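Local coordinates for pumilio domain-containing protein C56F2.08c (Schizosaccharomyces pombe, PDB 6NX5) that probably binds AU-rich stretches in the 3' untranslated regions of mRNAs, the present chain being its N-terminal RNA recognition motif domain, at residues A[18-23]-A[42-47]. Sequence-based numbering, arbitrary orientation.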
ATOM      1  N   SER A  18      15.133   6.056   2.332  1.00 22.59           N
ATOM      2  CA  SER A  18      15.824   7.222   1.792  0.64 22.41           C
ATOM      3  C   SER A  18      16.141   7.038   0.313  1.00 21.82           C
ATOM      4  O   SER A  18      16.033   7.985  -0.471  1.00 21.08           O
ATOM      5  CB  SER A  18      17.101   7.496   2.591  0.64 23.83           C
ATOM      6  OG  SER A  18      17.976   6.392   2.512  0.64 26.99           O
ATOM      7  N   ALA A  19      16.518   5.824  -0.094  1.00 22.29           N
ATOM      8  CA  ALA A  19      16.755   5.577  -1.512  1.00 19.58           C
ATOM      9  C   ALA A  19      15.470   5.742  -2.317  1.00 23.61           C
ATOM     10  O   ALA A  19      15.482   6.294  -3.425  1.00 23.23           O
ATOM     11  CB  ALA A  19      17.349   4.179  -1.712  1.00 20.40           C
ATOM     12  N   ILE A  20      14.349   5.294  -1.760  1.00 21.12           N
ATOM     13  CA  ILE A  20      13.083   5.381  -2.479  1.00 17.82           C
ATOM     14  C   ILE A  20      12.674   6.836  -2.674  1.00 17.18           C
ATOM     15  O   ILE A  20      12.185   7.214  -3.746  1.00 16.33           O
ATOM     16  CB  ILE A  20      12.018   4.557  -1.737  1.00 16.70           C
ATOM     17  CG1 ILE A  20      12.387   3.076  -1.867  1.00 22.08           C
ATOM     18  CG2 ILE A  20      10.619   4.835  -2.293  1.00 17.04           C
ATOM     19  CD1 ILE A  20      11.623   2.177  -0.971  1.00 25.77           C
ATOM     20  N   HIS A  21      12.860   7.679  -1.654  1.00 17.88           N
ATOM     21  CA  HIS A  21      12.551   9.100  -1.820  1.00 22.35           C
ATOM     22  C   HIS A  21      13.380   9.711  -2.937  1.00 24.83           C
ATOM     23  O   HIS A  21      12.858  10.445  -3.785  1.00 19.43           O
ATOM     24  CB  HIS A  21      12.774   9.867  -0.514  1.00 25.87           C
ATOM     25  CG  HIS A  21      12.389  11.312  -0.596  1.00 32.51           C
ATOM     26  ND1 HIS A  21      13.098  12.222  -1.350  1.00 35.66           N
ATOM     27  CD2 HIS A  21      11.359  11.997  -0.047  1.00 36.50           C
ATOM     28  CE1 HIS A  21      12.542  13.415  -1.231  1.00 34.27           C
ATOM     29  NE2 HIS A  21      11.484  13.304  -0.449  1.00 35.25           N
ATOM     30  N   ALA A  22      14.682   9.428  -2.945  1.00 23.03           N
ATOM     31  CA  ALA A  22      15.542   9.937  -4.004  1.00 25.43           C
ATOM     32  C   ALA A  22      15.006   9.567  -5.382  1.00 24.61           C
ATOM     33  O   ALA A  22      14.939  10.414  -6.280  1.00 26.79           O
ATOM     34  CB  ALA A  22      16.964   9.403  -3.815  1.00 22.51           C
ATOM     35  N   LEU A  23      14.584   8.315  -5.554  1.00 23.39           N
ATOM     36  CA  LEU A  23      14.120   7.859  -6.858  1.00 22.43           C
ATOM     37  C   LEU A  23      12.790   8.499  -7.237  1.00 21.56           C
ATOM     38  O   LEU A  23      12.604   8.932  -8.379  1.00 22.23           O
ATOM     39  CB  LEU A  23      13.998   6.338  -6.857  1.00 26.31           C
ATOM     40  CG  LEU A  23      13.356   5.667  -8.067  1.00 30.69           C
ATOM     41  CD1 LEU A  23      14.330   5.635  -9.232  1.00 32.69           C
ATOM     42  CD2 LEU A  23      12.905   4.265  -7.697  1.00 33.19           C
ATOM     43  N   ALA A  42       7.209  -1.195  -0.919  1.00 13.92           N
ATOM     44  CA  ALA A  42       7.005   0.081  -0.250  1.00 13.31           C
ATOM     45  C   ALA A  42       5.757   0.751  -0.810  1.00 13.15           C
ATOM     46  O   ALA A  42       5.196   0.333  -1.827  1.00 12.06           O
ATOM     47  CB  ALA A  42       8.225   1.002  -0.405  1.00 13.90           C
ATOM     48  N   ILE A  43       5.310   1.786  -0.100  1.00 11.62           N
ATOM     49  CA  ILE A  43       4.185   2.619  -0.511  1.00 10.66           C
ATOM     50  C   ILE A  43       4.680   4.049  -0.581  1.00 10.70           C
ATOM     51  O   ILE A  43       5.346   4.528   0.347  1.00 11.45           O
ATOM     52  CB  ILE A  43       2.993   2.520   0.458  1.00  9.89           C
ATOM     53  CG1 ILE A  43       2.453   1.097   0.459  1.00  9.95           C
ATOM     54  CG2 ILE A  43       1.904   3.512   0.032  1.00  9.98           C
ATOM     55  CD1 ILE A  43       1.527   0.820   1.618  1.00 14.62           C
ATOM     56  N   VAL A  44       4.367   4.726  -1.689  1.00 10.34           N
ATOM     57  CA  VAL A  44       4.819   6.086  -1.943  1.00 10.81           C
ATOM     58  C   VAL A  44       3.593   6.926  -2.239  1.00 11.34           C
ATOM     59  O   VAL A  44       2.751   6.526  -3.054  1.00 12.59           O
ATOM     60  CB  VAL A  44       5.792   6.162  -3.132  1.00 14.42           C
ATOM     61  CG1 VAL A  44       6.218   7.602  -3.366  1.00 16.24           C
ATOM     62  CG2 VAL A  44       6.989   5.248  -2.928  1.00 14.79           C
ATOM     63  N   SER A  45       3.478   8.079  -1.588  1.00 10.95           N
ATOM     64  CA  SER A  45       2.339   8.960  -1.797  0.52 10.44           C
ATOM     65  C   SER A  45       2.763  10.275  -2.431  1.00 11.70           C
ATOM     66  O   SER A  45       3.819  10.830  -2.105  1.00 14.27           O
ATOM     67  CB  SER A  45       1.595   9.242  -0.484  0.52 11.49           C
ATOM     68  OG  SER A  45       2.356  10.072   0.368  0.52 15.61           O
ATOM     69  N   TYR A  46       1.921  10.752  -3.344  1.00  9.37           N
ATOM     70  CA  TYR A  46       1.957  12.097  -3.900  1.00 10.12           C
ATOM     71  C   TYR A  46       0.612  12.757  -3.659  1.00 11.39           C
ATOM     72  O   TYR A  46      -0.439  12.117  -3.808  1.00 11.47           O
ATOM     73  CB  TYR A  46       2.187  12.098  -5.403  1.00 12.33           C
ATOM     74  CG  TYR A  46       3.490  11.562  -5.907  1.00 10.59           C
ATOM     75  CD1 TYR A  46       3.580  10.259  -6.372  1.00 13.91           C
ATOM     76  CD2 TYR A  46       4.617  12.382  -6.020  1.00 11.78           C
ATOM     77  CE1 TYR A  46       4.766   9.759  -6.895  1.00 14.25           C
ATOM     78  CE2 TYR A  46       5.818  11.881  -6.546  1.00 14.43           C
ATOM     79  CZ  TYR A  46       5.883  10.582  -6.980  1.00 14.66           C
ATOM     80  OH  TYR A  46       7.056  10.080  -7.497  1.00 16.44           O
ATOM     81  N   GLU A  47       0.618  14.057  -3.371  1.00 13.24           N
ATOM     82  CA  GLU A  47      -0.657  14.759  -3.297  1.00 16.39           C
ATOM     83  C   GLU A  47      -1.320  14.844  -4.670  1.00 12.23           C
ATOM     84  O   GLU A  47      -2.541  14.691  -4.779  1.00 18.61           O
ATOM     85  CB  GLU A  47      -0.470  16.156  -2.696  1.00 22.88           C
ATOM     86  CG  GLU A  47      -1.765  16.844  -2.297  1.00 32.17           C
ATOM     87  CD  GLU A  47      -2.319  16.360  -0.965  1.00 45.17           C
ATOM     88  OE1 GLU A  47      -2.761  17.210  -0.160  1.00 44.09           O
ATOM     89  OE2 GLU A  47      -2.319  15.133  -0.721  1.00 48.89           O
TER
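In the hydrophobic core of this RRM domain, where helix 17-24 packs against the sheet, Ile20 reaches the inner face of strand 42-46 and touches Ala42 and Val44. Two branches of the one isoleucine share the work. The longer arm ends in CD1, which lies 3.6 Å from Ala42 CB; CG2, the short branch, meets Val44 CG2 at 3.7 Å. Ile20 sits between the levels of the two strand residues. Its CG1 stands anti to the carbonyl carbon (chi1 -69°) and the chain runs on extended to CD1 (chi2 168°), which brings the terminal methyl along the strand to the level of Ala42, while CG2, anti to the backbone N, projects toward the strand and meets the valine. The Ile20 and Val44 side chains slant across one another, and Val44 offers CG2, the methyl beside its own backbone N. All of this is methyl against methyl, with the three residues buried and little surface involved, 106 Å² in all. Met35 of strand 30-35 touches both Ile20 and Ala42, and Leu11 and Thr15 from the loop before the helix also lie against Ile20.

Ala42 and Val44 alternate with Ile43, which points to the other face of the sheet and packs on Ile43 of the second subunit. Farther along, the Tyr46 side chain packs against Ser51, Ala52 and Ala55 of helix 49-59, and its OH hydrogen-bonds to Phe24 O at the end of helix 17-24. One side of a central strand thus serves both helices, the layered beta-alpha-beta-beta-alpha-beta arrangement of the RRM, in which two helices back a four-stranded antiparallel sheet.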